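PDB 5FID: elicitor protein Hrip2 from Magnaporthe oryzae, which probably acts as a secreted protein elicitor of the rice blast fungus that is sensed by the host plant and triggers its defence responses. Local coordinates for residues T50-K55 with W84-F88; Y77-S81 with V93-P97. The protein carries 1 engineered substitution. All coordinates share one frame; numbering follows the deposited sequence.

Contact 1. Residues T50-K55 with W84-F88; sequences TVKVSK and WGNPF
Val-53 and Phe-88 meet in the buried part of a contact in which strand 49-54 and the lysine just after it receive the loop that follows strand 75-81. Most of the contact is apolar. With chi1 at -176°, which puts CG1 opposite the backbone N, Val-53 sends that methyl to Phe-88 CE2 at 3.5 Å; Met-63, Ile-65 and Leu-135 also pack on this valine. Within the loop, Pro-87 places its CB over the centre of the Phe-88 ring, 4.0 Å above the plane, while its CG lies 4.1 Å from Ser-54 CA. Thr-50 and Trp-84 approach from opposite directions, the methyl CG2 lying oblique to the indole, 3.6 Å from CZ3. The Lys-52 side chain crosses that of Trp-84 at about a right angle, its CE obliquely placed 3.9 Å from CZ3. Phe-64 is a further ring neighbour of Trp-84, and Lys-52 has its cation-pi partner in Phe-21.

The polar part is concentrated on one carbonyl. The extended chain of Lys-55 runs alongside Pro-87 in the opposite sense, and its NZ donates to Pro-87 O at 3.0 Å, from above the carbonyl plane. A water bridges the same two atoms. The loop is braced internally by an Asx turn, Asn-86 OD1 accepting from Phe-88 N at 2.9 Å.

The loop is thus held by apolar contact at both its tryptophan and its phenylalanine, and at Pro-87 O by an ammonium group that binds directly and through water, with Asp-14 its long, weak ion partner.

Contact 2. Residues Y77-S81 with V93-P97; sequences YYELS and VTLSP
This is buried core packing between the two facing sheets of a beta sandwich, where strands 77-81 and 93-96 meet mainly through side chains, with Leu-95 CD2 also reaching the backbone between Glu-79 and Leu-80. Their axes come within 8.1 Å and run antiparallel at 171°, and alternate residues turn inward: Tyr-78 and Leu-80 from one strand, Val-93 and Leu-95 from the other, with Pro-97 just past its end continuing the alternation. At one end Pro-97 lies over a face of the Tyr-78 ring in a CH-pi contact, its CB 4.1 Å from the ring centroid and 29° off the normal. The tyrosine's chi1 of 44° sets CG between its own N and carbonyl carbon, and the ring reaches the proline, with OH 3.2 Å from Pro-97 CG. That hydroxyl is hydrogen-bonded to the carbonyl of Gln-102. Next, Leu-95 CD2 sits at the edge of the tyrosine ring and 3.7 Å from Leu-80 CB, as the two leucines slide past each other. Leu-80 CD2 meets Val-93 CG1 at 3.8 Å. Phe-104 of strand 104-106 packs on both leucines, Ile-65 of strand 63-69 adds to Leu-95, and Val-131 of strand 131-135 touches both Tyr-78 and Leu-95.

Overall arrangement
Contacts 1 and 2 show one antiparallel sheet meeting two successive pieces of the following chain. Strands 49-54 and 75-81 both belong to it, separated by strand 63-69, and the chain leaving 75-81 first forms the loop of contact 1 before entering strand 93-96 of the facing sheet for contact 2. The segments therefore alternate along the sequence. The contact centres lie about 13 Å apart, yet the two touch: Phe-88 CB is 3.9 Å from Val-93 CG2. Leu-135 and Val-131, at the two ends of strand 131-135, reach contacts 1 and 2 respectively. Contact 1 is partly buried, whereas contact 2 is fully buried.

Contact 1. Residues T50-K55 with W84-F88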
ATOM      1  N   THR A  50     -12.472  -2.684   9.302  1.00 13.84           N
ATOM      2  CA  THR A  50     -12.810  -1.315   8.959  1.00 14.02           C
ATOM      3  C   THR A  50     -13.203  -0.569  10.230  1.00 13.20           C
ATOM      4  O   THR A  50     -14.148  -0.957  10.925  1.00 14.10           O
ATOM      5  CB  THR A  50     -13.989  -1.273   7.972  1.00 15.92           C
ATOM      6  OG1 THR A  50     -13.582  -1.870   6.736  1.00 19.20           O
ATOM      7  CG2 THR A  50     -14.425   0.162   7.718  1.00 16.69           C
ATOM      8  N   VAL A  51     -12.478   0.497  10.547  1.00 11.12           N
ATOM      9  CA  VAL A  51     -12.806   1.283  11.735  1.00 10.01           C
ATOM     10  C   VAL A  51     -13.532   2.555  11.308  1.00 10.58           C
ATOM     11  O   VAL A  51     -12.922   3.448  10.715  1.00 10.82           O
ATOM     12  CB  VAL A  51     -11.538   1.642  12.537  1.00 10.32           C
ATOM     13  CG1 VAL A  51     -11.904   2.412  13.789  1.00 10.09           C
ATOM     14  CG2 VAL A  51     -10.788   0.379  12.932  1.00 11.60           C
ATOM     15  N   LYS A  52     -14.836   2.636  11.588  1.00 11.07           N
ATOM     16  CA  LYS A  52     -15.607   3.841  11.259  1.00 10.62           C
ATOM     17  C   LYS A  52     -15.397   4.907  12.320  1.00 11.27           C
ATOM     18  O   LYS A  52     -15.271   4.586  13.499  1.00 11.48           O
ATOM     19  CB  LYS A  52     -17.101   3.528  11.162  1.00 11.97           C
ATOM     20  CG  LYS A  52     -17.482   2.505  10.114  1.00 12.94           C
ATOM     21  CD  LYS A  52     -18.997   2.322  10.095  1.00 14.74           C
ATOM     22  CE  LYS A  52     -19.429   1.293   9.041  1.00 16.11           C
ATOM     23  NZ  LYS A  52     -20.920   1.111   9.082  1.00 17.43           N
ATOM     24  N   VAL A  53     -15.356   6.171  11.890  1.00 11.06           N
ATOM     25  CA  VAL A  53     -15.128   7.311  12.772  1.00 10.84           C
ATOM     26  C   VAL A  53     -16.091   8.413  12.360  1.00 11.56           C
ATOM     27  O   VAL A  53     -16.079   8.865  11.220  1.00 11.34           O
ATOM     28  CB  VAL A  53     -13.684   7.847  12.642  1.00 11.79           C
ATOM     29  CG1 VAL A  53     -13.443   8.965  13.637  1.00 13.95           C
ATOM     30  CG2 VAL A  53     -12.674   6.719  12.861  1.00 11.36           C
ATOM     31  N   SER A  54     -16.934   8.848  13.285  1.00 14.46           N
ATOM     32  CA  SER A  54     -18.002   9.768  12.927  1.00 13.90           C
ATOM     33  C   SER A  54     -18.257  10.718  14.083  1.00 15.04           C
ATOM     34  O   SER A  54     -17.761  10.496  15.179  1.00 14.69           O
ATOM     35  CB  SER A  54     -19.255   8.962  12.577  1.00 15.78           C
ATOM     36  OG  SER A  54     -20.392   9.778  12.427  1.00 16.61           O
ATOM     37  N   LYS A  55     -19.000  11.794  13.836  1.00 14.55           N
ATOM     38  CA  LYS A  55     -19.398  12.682  14.923  1.00 15.02           C
ATOM     39  C   LYS A  55     -20.796  12.356  15.444  1.00 16.75           C
ATOM     40  O   LYS A  55     -21.318  13.059  16.311  1.00 17.14           O
ATOM     41  CB  LYS A  55     -19.330  14.142  14.478  1.00 16.97           C
ATOM     42  CG  LYS A  55     -17.923  14.663  14.281  1.00 16.84           C
ATOM     43  CD  LYS A  55     -17.985  16.101  13.796  1.00 21.05           C
ATOM     44  CE  LYS A  55     -16.616  16.605  13.447  1.00 20.08           C
ATOM     45  NZ  LYS A  55     -16.692  17.975  12.873  1.00 21.74           N
ATOM     46  N   TRP A  84     -16.790   7.101   2.395  1.00 11.13           N
ATOM     47  CA  TRP A  84     -18.147   7.099   2.946  1.00 11.73           C
ATOM     48  C   TRP A  84     -18.490   8.410   3.638  1.00 11.72           C
ATOM     49  O   TRP A  84     -19.574   8.542   4.216  1.00 10.97           O
ATOM     50  CB  TRP A  84     -18.329   5.949   3.945  1.00 12.31           C
ATOM     51  CG  TRP A  84     -17.923   4.597   3.401  1.00 13.06           C
ATOM     52  CD1 TRP A  84     -17.813   4.239   2.091  1.00 14.25           C
ATOM     53  CD2 TRP A  84     -17.573   3.434   4.168  1.00 15.28           C
ATOM     54  NE1 TRP A  84     -17.419   2.922   1.990  1.00 13.56           N
ATOM     55  CE2 TRP A  84     -17.261   2.406   3.251  1.00 14.82           C
ATOM     56  CE3 TRP A  84     -17.479   3.169   5.537  1.00 12.79           C
ATOM     57  CZ2 TRP A  84     -16.876   1.122   3.661  1.00 16.53           C
ATOM     58  CZ3 TRP A  84     -17.103   1.891   5.945  1.00 13.78           C
ATOM     59  CH2 TRP A  84     -16.800   0.886   5.009  1.00 16.69           C
ATOM     60  N   GLY A  85     -17.564   9.364   3.589  1.00 12.18           N
ATOM     61  CA  GLY A  85     -17.738  10.647   4.252  1.00 13.61           C
ATOM     62  C   GLY A  85     -16.465  11.084   4.970  1.00 13.29           C
ATOM     63  O   GLY A  85     -15.498  10.341   5.019  1.00 12.17           O
ATOM     64  N   ASN A  86     -16.459  12.298   5.508  1.00 12.14           N
ATOM     65  CA  ASN A  86     -15.362  12.772   6.347  1.00 12.74           C
ATOM     66  C   ASN A  86     -15.784  13.981   7.158  1.00 13.24           C
ATOM     67  O   ASN A  86     -15.755  15.107   6.657  1.00 13.21           O
ATOM     68  CB  ASN A  86     -14.115  13.137   5.538  1.00 11.88           C
ATOM     69  CG  ASN A  86     -12.955  13.558   6.438  1.00 13.45           C
ATOM     70  OD1 ASN A  86     -13.023  13.414   7.670  1.00 12.61           O
ATOM     71  ND2 ASN A  86     -11.891  14.074   5.839  1.00 12.78           N
ATOM     72  N   PRO A  87     -16.166  13.747   8.421  1.00 15.67           N
ATOM     73  CA  PRO A  87     -16.634  14.791   9.335  1.00 16.65           C
ATOM     74  C   PRO A  87     -15.509  15.746   9.686  1.00 16.98           C
ATOM     75  O   PRO A  87     -15.766  16.831  10.218  1.00 16.77           O
ATOM     76  CB  PRO A  87     -17.034  14.005  10.589  1.00 16.95           C
ATOM     77  CG  PRO A  87     -17.246  12.613  10.134  1.00 17.06           C
ATOM     78  CD  PRO A  87     -16.257  12.407   9.024  1.00 15.59           C
ATOM     79  N   PHE A  88     -14.276  15.335   9.385  1.00 12.19           N
ATOM     80  CA  PHE A  88     -13.084  16.066   9.804  1.00 11.93           C
ATOM     81  C   PHE A  88     -12.365  16.697   8.632  1.00 13.03           C
ATOM     82  O   PHE A  88     -11.186  17.022   8.727  1.00 12.08           O
ATOM     83  CB  PHE A  88     -12.138  15.131  10.564  1.00 12.23           C
ATOM     84  CG  PHE A  88     -12.848  14.215  11.524  1.00 12.79           C
ATOM     85  CD1 PHE A  88     -13.242  14.665  12.777  1.00 12.97           C
ATOM     86  CD2 PHE A  88     -13.127  12.907  11.173  1.00 12.52           C
ATOM     87  CE1 PHE A  88     -13.901  13.824  13.661  1.00 12.94           C
ATOM     88  CE2 PHE A  88     -13.788  12.060  12.049  1.00 12.10           C
ATOM     89  CZ  PHE A  88     -14.177  12.520  13.299  1.00 12.86           C
TER
HETATM   90  O   HOH W   1     -18.265  18.093  10.673  1.00 30.06           O

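Contact 2. Residues Y77-S81 with V93-P97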
ATOM      1  N   TYR A  77      -1.161  -3.447   6.191  1.00 14.34           N
ATOM      2  CA  TYR A  77      -1.699  -2.500   5.227  1.00 13.77           C
ATOM      3  C   TYR A  77      -2.693  -1.584   5.930  1.00 15.29           C
ATOM      4  O   TYR A  77      -3.392  -2.014   6.839  1.00 14.89           O
ATOM      5  CB  TYR A  77      -2.367  -3.258   4.076  1.00 14.35           C
ATOM      6  CG  TYR A  77      -1.436  -4.241   3.376  1.00 15.71           C
ATOM      7  CD1 TYR A  77      -0.480  -3.803   2.466  1.00 16.59           C
ATOM      8  CD2 TYR A  77      -1.510  -5.602   3.629  1.00 16.57           C
ATOM      9  CE1 TYR A  77       0.370  -4.706   1.820  1.00 16.59           C
ATOM     10  CE2 TYR A  77      -0.662  -6.499   2.997  1.00 18.33           C
ATOM     11  CZ  TYR A  77       0.268  -6.048   2.095  1.00 17.34           C
ATOM     12  OH  TYR A  77       1.104  -6.948   1.466  1.00 20.69           O
ATOM     13  N   TYR A  78      -2.741  -0.318   5.525  1.00 12.92           N
ATOM     14  CA  TYR A  78      -3.579   0.667   6.203  1.00 12.84           C
ATOM     15  C   TYR A  78      -4.079   1.695   5.198  1.00 13.44           C
ATOM     16  O   TYR A  78      -3.351   2.102   4.290  1.00 14.53           O
ATOM     17  CB  TYR A  78      -2.808   1.367   7.339  1.00 12.62           C
ATOM     18  CG  TYR A  78      -1.411   1.752   6.923  1.00 15.44           C
ATOM     19  CD1 TYR A  78      -0.386   0.818   6.945  1.00 14.86           C
ATOM     20  CD2 TYR A  78      -1.121   3.033   6.485  1.00 13.81           C
ATOM     21  CE1 TYR A  78       0.893   1.145   6.537  1.00 14.29           C
ATOM     22  CE2 TYR A  78       0.156   3.369   6.084  1.00 14.97           C
ATOM     23  CZ  TYR A  78       1.155   2.421   6.110  1.00 14.70           C
ATOM     24  OH  TYR A  78       2.436   2.750   5.694  1.00 14.60           O
ATOM     25  N   GLU A  79      -5.327   2.117   5.373  1.00 13.29           N
ATOM     26  CA  GLU A  79      -5.979   3.030   4.449  1.00 11.53           C
ATOM     27  C   GLU A  79      -6.751   4.062   5.252  1.00 12.74           C
ATOM     28  O   GLU A  79      -7.514   3.709   6.153  1.00 11.53           O
ATOM     29  CB  GLU A  79      -6.949   2.255   3.555  1.00 12.74           C
ATOM     30  CG  GLU A  79      -7.816   3.115   2.625  1.00 14.36           C
ATOM     31  CD  GLU A  79      -8.755   2.285   1.760  1.00 15.55           C
ATOM     32  OE1 GLU A  79      -8.956   1.082   2.060  1.00 16.95           O
ATOM     33  OE2 GLU A  79      -9.303   2.832   0.766  1.00 18.60           O
ATOM     34  N   LEU A  80      -6.540   5.333   4.934  1.00 10.88           N
ATOM     35  CA  LEU A  80      -7.315   6.416   5.532  1.00 10.63           C
ATOM     36  C   LEU A  80      -8.308   6.890   4.481  1.00 10.91           C
ATOM     37  O   LEU A  80      -7.925   7.555   3.524  1.00 11.38           O
ATOM     38  CB  LEU A  80      -6.392   7.566   5.949  1.00 11.05           C
ATOM     39  CG  LEU A  80      -7.077   8.766   6.615  1.00 12.33           C
ATOM     40  CD1 LEU A  80      -7.719   8.347   7.927  1.00 12.49           C
ATOM     41  CD2 LEU A  80      -6.068   9.889   6.856  1.00 12.26           C
ATOM     42  N   SER A  81      -9.587   6.548   4.654  1.00 11.80           N
ATOM     43  CA  SER A  81     -10.558   6.716   3.569  1.00 12.30           C
ATOM     44  C   SER A  81     -11.682   7.690   3.873  1.00 12.39           C
ATOM     45  O   SER A  81     -12.275   7.649   4.950  1.00 11.32           O
ATOM     46  CB  SER A  81     -11.161   5.365   3.198  1.00 12.48           C
ATOM     47  OG  SER A  81     -12.140   5.502   2.180  1.00 12.66           O
ATOM     48  N   VAL A  93      -5.892  15.445   9.643  1.00 13.92           N
ATOM     49  CA  VAL A  93      -5.972  14.047  10.059  1.00 12.85           C
ATOM     50  C   VAL A  93      -4.715  13.316   9.608  1.00 13.30           C
ATOM     51  O   VAL A  93      -4.304  13.413   8.446  1.00 11.87           O
ATOM     52  CB  VAL A  93      -7.219  13.335   9.484  1.00 13.80           C
ATOM     53  CG1 VAL A  93      -7.209  11.861   9.848  1.00 12.78           C
ATOM     54  CG2 VAL A  93      -8.500  13.987  10.006  1.00 12.99           C
ATOM     55  N   THR A  94      -4.096  12.593  10.539  1.00 13.70           N
ATOM     56  CA  THR A  94      -2.902  11.812  10.229  1.00 12.65           C
ATOM     57  C   THR A  94      -3.200  10.341  10.443  1.00 12.87           C
ATOM     58  O   THR A  94      -4.029   9.991  11.274  1.00 11.57           O
ATOM     59  CB  THR A  94      -1.712  12.229  11.120  1.00 15.63           C
ATOM     60  OG1 THR A  94      -2.042  11.990  12.494  1.00 13.38           O
ATOM     61  CG2 THR A  94      -1.402  13.704  10.938  1.00 15.06           C
ATOM     62  N   LEU A  95      -2.535   9.478   9.687  1.00  9.29           N
ATOM     63  CA  LEU A  95      -2.589   8.046   9.953  1.00 11.18           C
ATOM     64  C   LEU A  95      -1.196   7.519   9.684  1.00 11.86           C
ATOM     65  O   LEU A  95      -0.684   7.644   8.570  1.00 12.72           O
ATOM     66  CB  LEU A  95      -3.607   7.347   9.046  1.00 10.09           C
ATOM     67  CG  LEU A  95      -3.699   5.821   9.222  1.00 10.57           C
ATOM     68  CD1 LEU A  95      -4.366   5.474  10.541  1.00  9.95           C
ATOM     69  CD2 LEU A  95      -4.451   5.169   8.058  1.00  9.66           C
ATOM     70  N   SER A  96      -0.568   6.943  10.700  1.00 11.94           N
ATOM     71  CA  SER A  96       0.820   6.512  10.566  1.00 13.15           C
ATOM     72  C   SER A  96       1.020   5.101  11.113  1.00 12.82           C
ATOM     73  O   SER A  96       0.432   4.743  12.129  1.00 11.35           O
ATOM     74  CB  SER A  96       1.713   7.485  11.330  1.00 16.94           C
ATOM     75  OG  SER A  96       3.036   6.992  11.427  1.00 19.36           O
ATOM     76  N   PRO A  97       1.866   4.296  10.451  1.00 13.39           N
ATOM     77  CA  PRO A  97       2.179   2.966  10.971  1.00 13.29           C
ATOM     78  C   PRO A  97       3.444   2.998  11.813  1.00 16.55           C
ATOM     79  O   PRO A  97       3.978   1.937  12.140  1.00 19.11           O
ATOM     80  CB  PRO A  97       2.465   2.169   9.699  1.00 12.89           C
ATOM     81  CG  PRO A  97       3.164   3.190   8.828  1.00 13.40           C
ATOM     82  CD  PRO A  97       2.441   4.503   9.108  1.00 14.60           C
TER